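Side-chain contacts in predicted component of a thermophile-specific DNA repair system, contains a RAMP domain (Methanopyrus kandleri, PDB 4N0L), which probably binds CRISPR RNA as the Csm3 subunit of a type III-A antiviral system, and may act as an endonuclease: residues A80-R85 against R141-D146; A170-R175 against K243-S248; R323-R328 against D341-E346. All coordinates share one frame; numbering follows the deposited sequence.

Contact 1 of 3, residues A80-R85 against R141-D146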
ATOM      1  N   ALA A  80      -1.291  17.884  14.267  1.00 31.36           N
ATOM      2  CA  ALA A  80      -2.554  18.601  14.151  1.00 32.30           C
ATOM      3  C   ALA A  80      -3.670  17.726  13.577  1.00 32.17           C
ATOM      4  O   ALA A  80      -4.837  18.113  13.595  1.00 33.89           O
ATOM      5  CB  ALA A  80      -2.369  19.848  13.298  1.00 31.73           C
ATOM      6  N   HIS A  81      -3.309  16.560  13.053  1.00 32.73           N
ATOM      7  CA  HIS A  81      -4.297  15.626  12.519  1.00 36.94           C
ATOM      8  C   HIS A  81      -4.837  14.686  13.602  1.00 38.92           C
ATOM      9  O   HIS A  81      -5.692  13.840  13.325  1.00 44.39           O
ATOM     10  CB  HIS A  81      -3.701  14.818  11.362  1.00 34.20           C
ATOM     11  CG  HIS A  81      -3.571  15.595  10.087  1.00 35.25           C
ATOM     12  ND1 HIS A  81      -2.872  15.125   8.998  1.00 35.38           N
ATOM     13  CD2 HIS A  81      -4.054  16.809   9.730  1.00 32.41           C
ATOM     14  CE1 HIS A  81      -2.927  16.015   8.021  1.00 33.38           C
ATOM     15  NE2 HIS A  81      -3.640  17.049   8.445  1.00 31.96           N
ATOM     16  N   HIS A  82      -4.301  14.823  14.815  1.00 39.10           N
ATOM     17  CA  HIS A  82      -4.825  14.164  16.020  1.00 46.01           C
ATOM     18  C   HIS A  82      -4.619  12.644  16.071  1.00 47.56           C
ATOM     19  O   HIS A  82      -3.819  12.153  16.873  1.00 47.76           O
ATOM     20  CB  HIS A  82      -6.317  14.482  16.194  1.00 48.51           C
ATOM     21  CG  HIS A  82      -6.602  15.934  16.442  1.00 52.00           C
ATOM     22  ND1 HIS A  82      -6.561  16.497  17.701  1.00 53.63           N
ATOM     23  CD2 HIS A  82      -6.921  16.934  15.594  1.00 52.68           C
ATOM     24  CE1 HIS A  82      -6.850  17.780  17.616  1.00 55.52           C
ATOM     25  NE2 HIS A  82      -7.073  18.076  16.344  1.00 52.85           N
ATOM     26  N   ASN A  83      -5.328  11.899  15.224  1.00 44.69           N
ATOM     27  CA  ASN A  83      -5.361  10.445  15.373  1.00 43.01           C
ATOM     28  C   ASN A  83      -5.327   9.649  14.066  1.00 43.00           C
ATOM     29  O   ASN A  83      -5.462   8.424  14.083  1.00 44.56           O
ATOM     30  CB  ASN A  83      -6.606  10.042  16.167  1.00 43.85           C
ATOM     31  CG  ASN A  83      -7.890  10.530  15.521  1.00 49.73           C
ATOM     32  OD1 ASN A  83      -7.879  11.465  14.718  1.00 52.28           O
ATOM     33  ND2 ASN A  83      -9.005   9.902  15.871  1.00 56.76           N
ATOM     34  N   GLU A  84      -5.139  10.334  12.944  1.00 43.55           N
ATOM     35  CA  GLU A  84      -5.082   9.660  11.649  1.00 41.68           C
ATOM     36  C   GLU A  84      -4.417  10.534  10.593  1.00 41.68           C
ATOM     37  O   GLU A  84      -4.161  11.717  10.824  1.00 40.49           O
ATOM     38  CB  GLU A  84      -6.481   9.267  11.176  1.00 39.81           C
ATOM     39  CG  GLU A  84      -7.374  10.453  10.856  1.00 45.98           C
ATOM     40  CD  GLU A  84      -8.708  10.033  10.272  1.00 56.75           C
ATOM     41  OE1 GLU A  84      -9.051   8.834  10.366  1.00 61.50           O
ATOM     42  OE2 GLU A  84      -9.413  10.902   9.718  1.00 58.44           O
ATOM     43  N   ARG A  85      -4.157   9.939   9.432  1.00 37.18           N
ATOM     44  CA  ARG A  85      -3.527  10.623   8.307  1.00 30.93           C
ATOM     45  C   ARG A  85      -2.257  11.372   8.706  1.00 35.65           C
ATOM     46  O   ARG A  85      -2.213  12.602   8.662  1.00 38.07           O
ATOM     47  CB  ARG A  85      -4.518  11.592   7.654  1.00 22.04           C
ATOM     48  N   ARG A 141      -7.615  24.657  16.180  1.00 30.56           N
ATOM     49  CA  ARG A 141      -6.945  24.225  14.955  1.00 32.19           C
ATOM     50  C   ARG A 141      -5.871  23.157  15.176  1.00 33.96           C
ATOM     51  O   ARG A 141      -5.396  22.547  14.213  1.00 35.93           O
ATOM     52  CB  ARG A 141      -6.321  25.430  14.240  1.00 36.02           C
ATOM     53  CG  ARG A 141      -7.337  26.336  13.555  1.00 43.87           C
ATOM     54  CD  ARG A 141      -6.680  27.536  12.880  1.00 48.44           C
ATOM     55  NE  ARG A 141      -6.264  28.562  13.833  1.00 55.65           N
ATOM     56  CZ  ARG A 141      -5.002  28.924  14.043  1.00 56.63           C
ATOM     57  NH1 ARG A 141      -4.020  28.345  13.362  1.00 55.17           N
ATOM     58  NH2 ARG A 141      -4.718  29.868  14.932  1.00 51.37           N
ATOM     59  N   GLY A 142      -5.489  22.923  16.429  1.00 33.57           N
ATOM     60  CA  GLY A 142      -4.410  21.991  16.712  1.00 32.07           C
ATOM     61  C   GLY A 142      -4.595  21.206  17.997  1.00 34.08           C
ATOM     62  O   GLY A 142      -5.704  20.781  18.321  1.00 34.53           O
ATOM     63  N   LEU A 143      -3.505  21.020  18.737  1.00 34.29           N
ATOM     64  CA  LEU A 143      -3.523  20.205  19.950  1.00 32.63           C
ATOM     65  C   LEU A 143      -3.687  21.038  21.216  1.00 33.29           C
ATOM     66  O   LEU A 143      -3.998  20.509  22.279  1.00 37.15           O
ATOM     67  CB  LEU A 143      -2.246  19.369  20.044  1.00 32.09           C
ATOM     68  CG  LEU A 143      -2.063  18.327  18.939  1.00 31.03           C
ATOM     69  CD1 LEU A 143      -0.768  17.553  19.125  1.00 29.17           C
ATOM     70  CD2 LEU A 143      -3.253  17.385  18.899  1.00 25.90           C
ATOM     71  N   GLY A 144      -3.467  22.342  21.099  1.00 31.93           N
ATOM     72  CA  GLY A 144      -3.518  23.225  22.248  1.00 26.38           C
ATOM     73  C   GLY A 144      -2.157  23.365  22.903  1.00 29.55           C
ATOM     74  O   GLY A 144      -2.027  23.972  23.964  1.00 32.41           O
ATOM     75  N   TYR A 145      -1.142  22.806  22.252  1.00 26.44           N
ATOM     76  CA  TYR A 145       0.231  22.876  22.735  1.00 24.35           C
ATOM     77  C   TYR A 145       1.166  22.383  21.640  1.00 29.40           C
ATOM     78  O   TYR A 145       0.717  21.828  20.636  1.00 31.51           O
ATOM     79  CB  TYR A 145       0.419  22.041  24.006  1.00 26.52           C
ATOM     80  CG  TYR A 145       0.515  20.552  23.754  1.00 30.56           C
ATOM     81  CD1 TYR A 145      -0.625  19.778  23.595  1.00 28.82           C
ATOM     82  CD2 TYR A 145       1.750  19.922  23.687  1.00 30.49           C
ATOM     83  CE1 TYR A 145      -0.538  18.419  23.366  1.00 29.04           C
ATOM     84  CE2 TYR A 145       1.847  18.565  23.460  1.00 30.01           C
ATOM     85  CZ  TYR A 145       0.701  17.820  23.300  1.00 31.88           C
ATOM     86  OH  TYR A 145       0.797  16.468  23.075  1.00 42.33           O
ATOM     87  N   ASP A 146       2.464  22.579  21.836  1.00 32.42           N
ATOM     88  CA  ASP A 146       3.455  22.167  20.850  1.00 34.91           C
ATOM     89  C   ASP A 146       4.199  20.924  21.321  1.00 36.20           C
ATOM     90  O   ASP A 146       4.985  20.987  22.266  1.00 40.53           O
ATOM     91  CB  ASP A 146       4.438  23.308  20.570  1.00 39.42           C
ATOM     92  CG  ASP A 146       5.514  22.922  19.574  1.00 42.76           C
ATOM     93  OD1 ASP A 146       6.638  23.457  19.673  1.00 39.54           O
ATOM     94  OD2 ASP A 146       5.230  22.092  18.684  1.00 47.28           O
TER
HETATM   95  O   HOH W   1      -8.250  20.670  16.420  1.00 44.95           O
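A loop-to-loop contact, bridged by one water and without a direct hydrogen bond, joins H82 to G142 and L143. It lies on the zinc-binding side of the RAMP protein, well away from the centre of the chain, between the loop after helix 74-78 and the loop after helix 133-137. The H82 ring reaches across from the first loop. Its CE1 comes to 3.3 Å from the backbone O of G142, and its ND1 lies 3.6 Å from CD2 of L143; O of G142 and CD2 of L143 both meet the ring obliquely. With CG anti to the carbonyl carbon (chi1 -64°), the imidazole is carried from the H82 backbone to the second loop, where it slides past the oppositely running L143 side chain. The water sits at the ring edge, in its plane, 2.8 Å from NE2 of H82, and donates to O of G142 at 3.2 Å. The backbones come closest at A80 and G142, CA to CA 4.6 Å, and CB of the buried A80 lies 4.2 Å from O of R141. R135 of helix 133-137 also touches A80. The G142 carbonyl thus meets H82 twice, by direct packing and through water, so the polar link between the exposed histidine and the second loop depends on solvent.

Contact 2 of 3, residues A170-R175 against K243-S248; sequences ARVAFR and KYLMSS
The phenyl ring of F174 meets the methyl CD1 of L245 obliquely, with CZ at 4.3 Å, while L54 and K55 of helix 51-69 and V228 of the neighbouring strand 223-231 also touch its side chain. A second aromatic group, Y244 on the same helix as L245, packs on F62 and W66 instead of on strand 172-174: its ring meets W66 edge-to-face and F62 with the planes at about 45°, and its OH is hydrogen-bonded to E111. The closer packing across the contact is aliphatic. CG1 of V172 lies 3.8 Å from CD2 of L245 and 3.9 Å from its CD1, so a single valine methyl meets both ends of the leucine fork. L245 has CG anti to its own backbone N (chi1 175°), which sends the fork off the helix toward the strand, and the two side chains slide past each other in opposite directions. The contact thereby packs helix 238-255 against strand 172-174, an outermost strand of the antiparallel sheet in this RRM-like fold. I120 of helix 116-121 touches both V172 and Y244. On the helix, the hydroxyl of the buried S248 donates to O of L245 at 2.6 Å, its oxygen tilted 22° from the carbonyl plane, which satisfies that OG within its own turn. L245 is the one residue of 243-248 whose side chain meets the strand, through both methyls; with no hydrogen bond between the segments, only van der Waals packing joins them directly.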
ATOM      1  N   ALA A 170       3.149   9.208  -4.115  1.00 31.69           N
ATOM      2  CA  ALA A 170       3.331   7.850  -3.608  1.00 30.16           C
ATOM      3  C   ALA A 170       4.201   7.006  -4.531  1.00 27.31           C
ATOM      4  O   ALA A 170       4.083   7.091  -5.754  1.00 29.42           O
ATOM      5  CB  ALA A 170       1.981   7.177  -3.410  1.00 23.83           C
ATOM      6  N   ARG A 171       5.077   6.201  -3.938  1.00 25.08           N
ATOM      7  CA  ARG A 171       5.888   5.252  -4.692  1.00 22.50           C
ATOM      8  C   ARG A 171       5.085   4.026  -5.124  1.00 28.48           C
ATOM      9  O   ARG A 171       5.497   3.293  -6.023  1.00 28.98           O
ATOM     10  CB  ARG A 171       7.103   4.815  -3.873  1.00 23.13           C
ATOM     11  CG  ARG A 171       8.252   5.806  -3.915  1.00 29.89           C
ATOM     12  CD  ARG A 171       9.381   5.404  -2.987  1.00 30.88           C
ATOM     13  NE  ARG A 171      10.337   6.495  -2.816  1.00 34.53           N
ATOM     14  CZ  ARG A 171      11.389   6.448  -2.006  1.00 34.73           C
ATOM     15  NH1 ARG A 171      11.630   5.359  -1.291  1.00 31.56           N
ATOM     16  NH2 ARG A 171      12.203   7.490  -1.915  1.00 41.46           N
ATOM     17  N   VAL A 172       3.945   3.796  -4.478  1.00 26.33           N
ATOM     18  CA  VAL A 172       3.117   2.641  -4.813  1.00 29.64           C
ATOM     19  C   VAL A 172       1.784   3.041  -5.432  1.00 27.84           C
ATOM     20  O   VAL A 172       1.177   4.045  -5.056  1.00 26.33           O
ATOM     21  CB  VAL A 172       2.843   1.748  -3.577  1.00 27.47           C
ATOM     22  CG1 VAL A 172       4.132   1.126  -3.070  1.00 31.21           C
ATOM     23  CG2 VAL A 172       2.143   2.537  -2.477  1.00 25.36           C
ATOM     24  N   ALA A 173       1.346   2.248  -6.403  1.00 22.96           N
ATOM     25  CA  ALA A 173       0.036   2.423  -7.007  1.00 26.10           C
ATOM     26  C   ALA A 173      -0.664   1.075  -7.110  1.00 26.85           C
ATOM     27  O   ALA A 173      -0.080   0.095  -7.577  1.00 24.85           O
ATOM     28  CB  ALA A 173       0.156   3.072  -8.375  1.00 19.51           C
ATOM     29  N   PHE A 174      -1.917   1.032  -6.670  1.00 21.44           N
ATOM     30  CA  PHE A 174      -2.708  -0.188  -6.724  1.00 19.04           C
ATOM     31  C   PHE A 174      -3.659  -0.151  -7.909  1.00 20.54           C
ATOM     32  O   PHE A 174      -4.390   0.819  -8.096  1.00 22.94           O
ATOM     33  CB  PHE A 174      -3.506  -0.384  -5.432  1.00 21.99           C
ATOM     34  CG  PHE A 174      -2.669  -0.751  -4.238  1.00 25.41           C
ATOM     35  CD1 PHE A 174      -2.719  -2.033  -3.715  1.00 26.34           C
ATOM     36  CD2 PHE A 174      -1.837   0.180  -3.637  1.00 28.73           C
ATOM     37  CE1 PHE A 174      -1.956  -2.379  -2.616  1.00 24.51           C
ATOM     38  CE2 PHE A 174      -1.071  -0.161  -2.540  1.00 29.75           C
ATOM     39  CZ  PHE A 174      -1.130  -1.443  -2.029  1.00 25.46           C
ATOM     40  N   ARG A 175      -3.646  -1.205  -8.714  1.00 23.72           N
ATOM     41  CA  ARG A 175      -4.596  -1.317  -9.810  1.00 30.18           C
ATOM     42  C   ARG A 175      -5.963  -1.677  -9.247  1.00 29.27           C
ATOM     43  O   ARG A 175      -6.052  -2.380  -8.237  1.00 22.59           O
ATOM     44  CB  ARG A 175      -4.147  -2.376 -10.818  1.00 41.21           C
ATOM     45  CG  ARG A 175      -4.847  -2.299 -12.163  1.00 55.11           C
ATOM     46  CD  ARG A 175      -4.013  -2.955 -13.248  1.00 67.90           C
ATOM     47  NE  ARG A 175      -4.709  -2.987 -14.532  1.00 78.42           N
ATOM     48  CZ  ARG A 175      -5.680  -3.844 -14.827  1.00 86.40           C
ATOM     49  NH1 ARG A 175      -6.076  -4.729 -13.924  1.00 89.90           N
ATOM     50  NH2 ARG A 175      -6.261  -3.811 -16.019  1.00 88.35           N
ATOM     51  N   LYS A 243       9.747  -4.260   2.201  1.00 32.56           N
ATOM     52  CA  LYS A 243       9.410  -4.815   3.506  1.00 29.99           C
ATOM     53  C   LYS A 243       8.163  -4.166   4.085  1.00 31.85           C
ATOM     54  O   LYS A 243       7.263  -4.850   4.569  1.00 31.25           O
ATOM     55  CB  LYS A 243      10.580  -4.652   4.479  1.00 30.36           C
ATOM     56  CG  LYS A 243      10.398  -5.410   5.785  1.00 35.04           C
ATOM     57  CD  LYS A 243      10.936  -4.624   6.969  1.00 39.51           C
ATOM     58  CE  LYS A 243      12.418  -4.340   6.813  1.00 45.89           C
ATOM     59  NZ  LYS A 243      12.897  -3.339   7.803  1.00 48.58           N
ATOM     60  N   TYR A 244       8.116  -2.840   4.027  1.00 31.40           N
ATOM     61  CA  TYR A 244       7.008  -2.093   4.607  1.00 29.12           C
ATOM     62  C   TYR A 244       5.745  -2.199   3.757  1.00 24.04           C
ATOM     63  O   TYR A 244       4.638  -2.254   4.291  1.00 23.87           O
ATOM     64  CB  TYR A 244       7.410  -0.630   4.804  1.00 24.41           C
ATOM     65  CG  TYR A 244       8.521  -0.454   5.818  1.00 29.06           C
ATOM     66  CD1 TYR A 244       8.557  -1.225   6.975  1.00 28.53           C
ATOM     67  CD2 TYR A 244       9.539   0.472   5.617  1.00 26.41           C
ATOM     68  CE1 TYR A 244       9.568  -1.074   7.904  1.00 30.31           C
ATOM     69  CE2 TYR A 244      10.556   0.628   6.542  1.00 26.10           C
ATOM     70  CZ  TYR A 244      10.565  -0.149   7.684  1.00 31.80           C
ATOM     71  OH  TYR A 244      11.573  -0.002   8.610  1.00 35.01           O
ATOM     72  N   LEU A 245       5.913  -2.241   2.439  1.00 18.39           N
ATOM     73  CA  LEU A 245       4.784  -2.438   1.538  1.00 20.28           C
ATOM     74  C   LEU A 245       4.128  -3.795   1.793  1.00 26.35           C
ATOM     75  O   LEU A 245       2.909  -3.887   1.949  1.00 28.19           O
ATOM     76  CB  LEU A 245       5.228  -2.332   0.079  1.00 20.11           C
ATOM     77  CG  LEU A 245       4.145  -2.653  -0.954  1.00 22.31           C
ATOM     78  CD1 LEU A 245       2.943  -1.735  -0.771  1.00 20.31           C
ATOM     79  CD2 LEU A 245       4.695  -2.551  -2.368  1.00 19.46           C
ATOM     80  N   MET A 246       4.947  -4.843   1.830  1.00 19.21           N
ATOM     81  CA  MET A 246       4.470  -6.185   2.150  1.00 24.70           C
ATOM     82  C   MET A 246       3.826  -6.212   3.531  1.00 26.00           C
ATOM     83  O   MET A 246       2.767  -6.813   3.718  1.00 26.71           O
ATOM     84  CB  MET A 246       5.612  -7.201   2.093  1.00 21.57           C
ATOM     85  CG  MET A 246       6.122  -7.528   0.699  1.00 20.87           C
ATOM     86  SD  MET A 246       4.851  -8.203  -0.383  1.00 27.43           S
ATOM     87  CE  MET A 246       5.806  -8.498  -1.872  1.00 25.11           C
ATOM     88  N   SER A 247       4.481  -5.566   4.493  1.00 21.52           N
ATOM     89  CA  SER A 247       3.977  -5.499   5.861  1.00 24.53           C
ATOM     90  C   SER A 247       2.592  -4.871   5.923  1.00 24.32           C
ATOM     91  O   SER A 247       1.735  -5.316   6.688  1.00 22.38           O
ATOM     92  CB  SER A 247       4.937  -4.708   6.752  1.00 27.11           C
ATOM     93  OG  SER A 247       6.226  -5.296   6.753  1.00 35.68           O
ATOM     94  N   SER A 248       2.373  -3.842   5.109  1.00 19.29           N
ATOM     95  CA  SER A 248       1.087  -3.159   5.101  1.00 20.86           C
ATOM     96  C   SER A 248       0.008  -4.102   4.566  1.00 22.20           C
ATOM     97  O   SER A 248      -1.125  -4.096   5.046  1.00 22.19           O
ATOM     98  CB  SER A 248       1.155  -1.871   4.274  1.00 17.28           C
ATOM     99  OG  SER A 248       1.236  -2.141   2.883  1.00 20.41           O
TER

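Contact 3 of 3, residues R323-R328 against D341-E346; sequences RDLEDR and DEVVGE
L325 of the short, weakly bonded helix 322-325 packs against E342 and V343 of helix 340-345 in a small helix-to-helix contact. The first helix directly follows strand 318-321, an outermost strand of the RRM-like antiparallel sheet, so the contact lies beside the sheet edge, about 21 Å from the centre of the chain. Apolar packing carries it. CD1 of L325 lies 3.6 Å from CG2 of the buried V343, and the two side chains cross at about a right angle. In L325, chi1 of -49° places CG beside the backbone N, and with chi2 at 175° CD1 turns to V343 and CD2 to E342. W336 of helix 333-338 touches both L325 and V343, adding a third helix to the cluster. Charged groups lie nearby. The like-charged carboxylates of E326 and E342 stay apart, OE1 of E326 to OE2 of E342 6.4 Å, and the former is in a salt bridge with R339 just before the second segment. Beyond L325 the chain makes an inverse gamma turn centred on D327, leading away from the second helix. E342 itself contributes the aliphatic part of an extended side chain, its CG lying 4.1 Å from CD2 of L325 while its carboxylate continues past the leucine.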
ATOM      1  N   ARG A 323       7.788 -19.477  -7.232  1.00 46.08           N
ATOM      2  CA  ARG A 323       8.294 -20.769  -7.675  1.00 49.45           C
ATOM      3  C   ARG A 323       9.827 -20.821  -7.694  1.00 48.03           C
ATOM      4  O   ARG A 323      10.421 -21.885  -7.524  1.00 49.47           O
ATOM      5  CB  ARG A 323       7.709 -21.068  -9.064  1.00 49.93           C
ATOM      6  CG  ARG A 323       8.471 -22.047  -9.939  1.00 52.85           C
ATOM      7  CD  ARG A 323       7.761 -22.203 -11.280  1.00 52.49           C
ATOM      8  NE  ARG A 323       8.542 -21.683 -12.400  1.00 53.05           N
ATOM      9  CZ  ARG A 323       8.011 -21.178 -13.510  1.00 54.83           C
ATOM     10  NH1 ARG A 323       6.694 -21.108 -13.643  1.00 53.73           N
ATOM     11  NH2 ARG A 323       8.797 -20.732 -14.481  1.00 59.16           N
ATOM     12  N   ASP A 324      10.461 -19.664  -7.868  1.00 45.12           N
ATOM     13  CA  ASP A 324      11.921 -19.574  -7.822  1.00 44.51           C
ATOM     14  C   ASP A 324      12.465 -19.672  -6.399  1.00 43.69           C
ATOM     15  O   ASP A 324      13.603 -20.091  -6.192  1.00 46.07           O
ATOM     16  CB  ASP A 324      12.408 -18.269  -8.460  1.00 44.42           C
ATOM     17  CG  ASP A 324      12.007 -18.143  -9.914  1.00 47.75           C
ATOM     18  OD1 ASP A 324      11.865 -19.186 -10.586  1.00 45.70           O
ATOM     19  OD2 ASP A 324      11.846 -16.999 -10.386  1.00 50.27           O
ATOM     20  N   LEU A 325      11.657 -19.269  -5.424  1.00 41.87           N
ATOM     21  CA  LEU A 325      12.116 -19.203  -4.041  1.00 46.52           C
ATOM     22  C   LEU A 325      11.632 -20.368  -3.189  1.00 48.93           C
ATOM     23  O   LEU A 325      12.206 -20.659  -2.140  1.00 49.77           O
ATOM     24  CB  LEU A 325      11.659 -17.895  -3.397  1.00 49.66           C
ATOM     25  CG  LEU A 325      11.920 -16.599  -4.165  1.00 51.75           C
ATOM     26  CD1 LEU A 325      11.299 -15.433  -3.420  1.00 48.80           C
ATOM     27  CD2 LEU A 325      13.410 -16.381  -4.364  1.00 53.95           C
ATOM     28  N   GLU A 326      10.592 -21.049  -3.652  1.00 52.02           N
ATOM     29  CA  GLU A 326       9.898 -22.019  -2.819  1.00 49.56           C
ATOM     30  C   GLU A 326       9.019 -22.916  -3.677  1.00 43.52           C
ATOM     31  O   GLU A 326       8.691 -22.573  -4.813  1.00 43.04           O
ATOM     32  CB  GLU A 326       9.044 -21.306  -1.768  1.00 54.62           C
ATOM     33  CG  GLU A 326       9.038 -21.962  -0.397  1.00 62.46           C
ATOM     34  CD  GLU A 326      10.425 -22.062   0.203  1.00 68.91           C
ATOM     35  OE1 GLU A 326      11.038 -21.005   0.465  1.00 68.48           O
ATOM     36  OE2 GLU A 326      10.902 -23.197   0.416  1.00 73.70           O
ATOM     37  N   ASP A 327       8.632 -24.065  -3.133  1.00 41.75           N
ATOM     38  CA  ASP A 327       7.780 -24.996  -3.859  1.00 46.62           C
ATOM     39  C   ASP A 327       6.332 -24.533  -3.722  1.00 44.10           C
ATOM     40  O   ASP A 327       5.501 -25.209  -3.114  1.00 45.48           O
ATOM     41  CB  ASP A 327       7.956 -26.421  -3.329  1.00 55.03           C
ATOM     42  CG  ASP A 327       7.173 -27.446  -4.129  1.00 60.37           C
ATOM     43  OD1 ASP A 327       6.896 -27.192  -5.320  1.00 58.55           O
ATOM     44  OD2 ASP A 327       6.835 -28.508  -3.563  1.00 65.57           O
ATOM     45  N   ARG A 328       6.046 -23.367  -4.295  1.00 38.94           N
ATOM     46  CA  ARG A 328       4.753 -22.703  -4.149  1.00 32.76           C
ATOM     47  C   ARG A 328       4.394 -21.933  -5.411  1.00 30.52           C
ATOM     48  O   ARG A 328       5.274 -21.471  -6.137  1.00 35.91           O
ATOM     49  CB  ARG A 328       4.767 -21.730  -2.962  1.00 34.36           C
ATOM     50  CG  ARG A 328       5.231 -22.299  -1.629  1.00 34.26           C
ATOM     51  CD  ARG A 328       4.058 -22.878  -0.862  1.00 31.97           C
ATOM     52  NE  ARG A 328       3.021 -21.867  -0.669  1.00 35.41           N
ATOM     53  CZ  ARG A 328       3.045 -20.944   0.291  1.00 39.33           C
ATOM     54  NH1 ARG A 328       2.064 -20.059   0.387  1.00 40.15           N
ATOM     55  NH2 ARG A 328       4.050 -20.905   1.155  1.00 36.63           N
ATOM     56  N   ASP A 341      15.964 -10.374   1.355  1.00 45.76           N
ATOM     57  CA  ASP A 341      17.399 -10.347   1.093  1.00 47.34           C
ATOM     58  C   ASP A 341      17.677 -11.131  -0.177  1.00 46.08           C
ATOM     59  O   ASP A 341      18.366 -10.666  -1.086  1.00 47.32           O
ATOM     60  CB  ASP A 341      18.186 -10.937   2.263  1.00 50.86           C
ATOM     61  CG  ASP A 341      18.241 -10.007   3.458  1.00 58.47           C
ATOM     62  OD1 ASP A 341      18.030  -8.790   3.277  1.00 59.29           O
ATOM     63  OD2 ASP A 341      18.494 -10.494   4.581  1.00 62.93           O
ATOM     64  N   GLU A 342      17.117 -12.332  -0.214  1.00 46.18           N
ATOM     65  CA  GLU A 342      17.222 -13.232  -1.349  1.00 47.28           C
ATOM     66  C   GLU A 342      16.654 -12.596  -2.621  1.00 44.43           C
ATOM     67  O   GLU A 342      17.273 -12.654  -3.683  1.00 43.58           O
ATOM     68  CB  GLU A 342      16.494 -14.532  -1.010  1.00 52.43           C
ATOM     69  CG  GLU A 342      16.704 -15.685  -1.957  1.00 59.99           C
ATOM     70  CD  GLU A 342      16.515 -17.018  -1.254  1.00 67.65           C
ATOM     71  OE1 GLU A 342      16.875 -18.064  -1.831  1.00 69.46           O
ATOM     72  OE2 GLU A 342      16.007 -17.014  -0.112  1.00 71.09           O
ATOM     73  N   VAL A 343      15.480 -11.982  -2.501  1.00 44.36           N
ATOM     74  CA  VAL A 343      14.807 -11.346  -3.635  1.00 41.79           C
ATOM     75  C   VAL A 343      15.580 -10.157  -4.211  1.00 40.83           C
ATOM     76  O   VAL A 343      15.851 -10.106  -5.410  1.00 40.81           O
ATOM     77  CB  VAL A 343      13.390 -10.869  -3.249  1.00 39.07           C
ATOM     78  CG1 VAL A 343      12.816  -9.977  -4.336  1.00 35.28           C
ATOM     79  CG2 VAL A 343      12.483 -12.058  -3.013  1.00 41.25           C
ATOM     80  N   VAL A 344      15.925  -9.202  -3.351  1.00 36.81           N
ATOM     81  CA  VAL A 344      16.590  -7.972  -3.777  1.00 40.82           C
ATOM     82  C   VAL A 344      17.943  -8.268  -4.430  1.00 42.89           C
ATOM     83  O   VAL A 344      18.375  -7.559  -5.343  1.00 39.85           O
ATOM     84  CB  VAL A 344      16.772  -7.000  -2.585  1.00 40.81           C
ATOM     85  CG1 VAL A 344      17.601  -5.789  -2.981  1.00 44.28           C
ATOM     86  CG2 VAL A 344      15.415  -6.561  -2.055  1.00 38.88           C
ATOM     87  N   GLY A 345      18.596  -9.333  -3.973  1.00 44.72           N
ATOM     88  CA  GLY A 345      19.847  -9.781  -4.558  1.00 45.19           C
ATOM     89  C   GLY A 345      19.742 -10.086  -6.042  1.00 51.22           C
ATOM     90  O   GLY A 345      20.723  -9.966  -6.776  1.00 58.88           O
ATOM     91  N   GLU A 346      18.553 -10.486  -6.484  1.00 47.62           N
ATOM     92  CA  GLU A 346      18.346 -10.874  -7.874  1.00 43.17           C
ATOM     93  C   GLU A 346      17.821  -9.721  -8.730  1.00 40.97           C
ATOM     94  O   GLU A 346      17.700  -9.856  -9.948  1.00 41.10           O
ATOM     95  CB  GLU A 346      17.372 -12.054  -7.953  1.00 47.74           C
ATOM     96  CG  GLU A 346      17.833 -13.314  -7.231  1.00 57.52           C
ATOM     97  CD  GLU A 346      19.167 -13.833  -7.735  1.00 67.22           C
ATOM     98  OE1 GLU A 346      19.431 -13.727  -8.952  1.00 68.68           O
ATOM     99  OE2 GLU A 346      19.950 -14.355  -6.913  1.00 69.80           O
TER

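Contact 2 is the core contact, about 3 Å from the centre of the chain, whereas contacts 1 and 3 are partly buried and lie on opposite sides of that centre. Contacts 2 and 3 involve the two outermost strands of one antiparallel sheet: contact 2 packs a helix on strand 172-174, and contact 3 begins just after strand 318-321. Their centres are 19 Å apart; helix 333-338 touches L325 and V343 of contact 3, and K243 and M246 on the helix of contact 2. Contact 1 joins loops on the zinc-binding side, its centre 26 Å from that of contact 2. The chemistry changes accordingly, from purely aliphatic and aromatic at the centre to methyl packing beside a glutamate chain in contact 3 and water-bridged imidazole in contact 1.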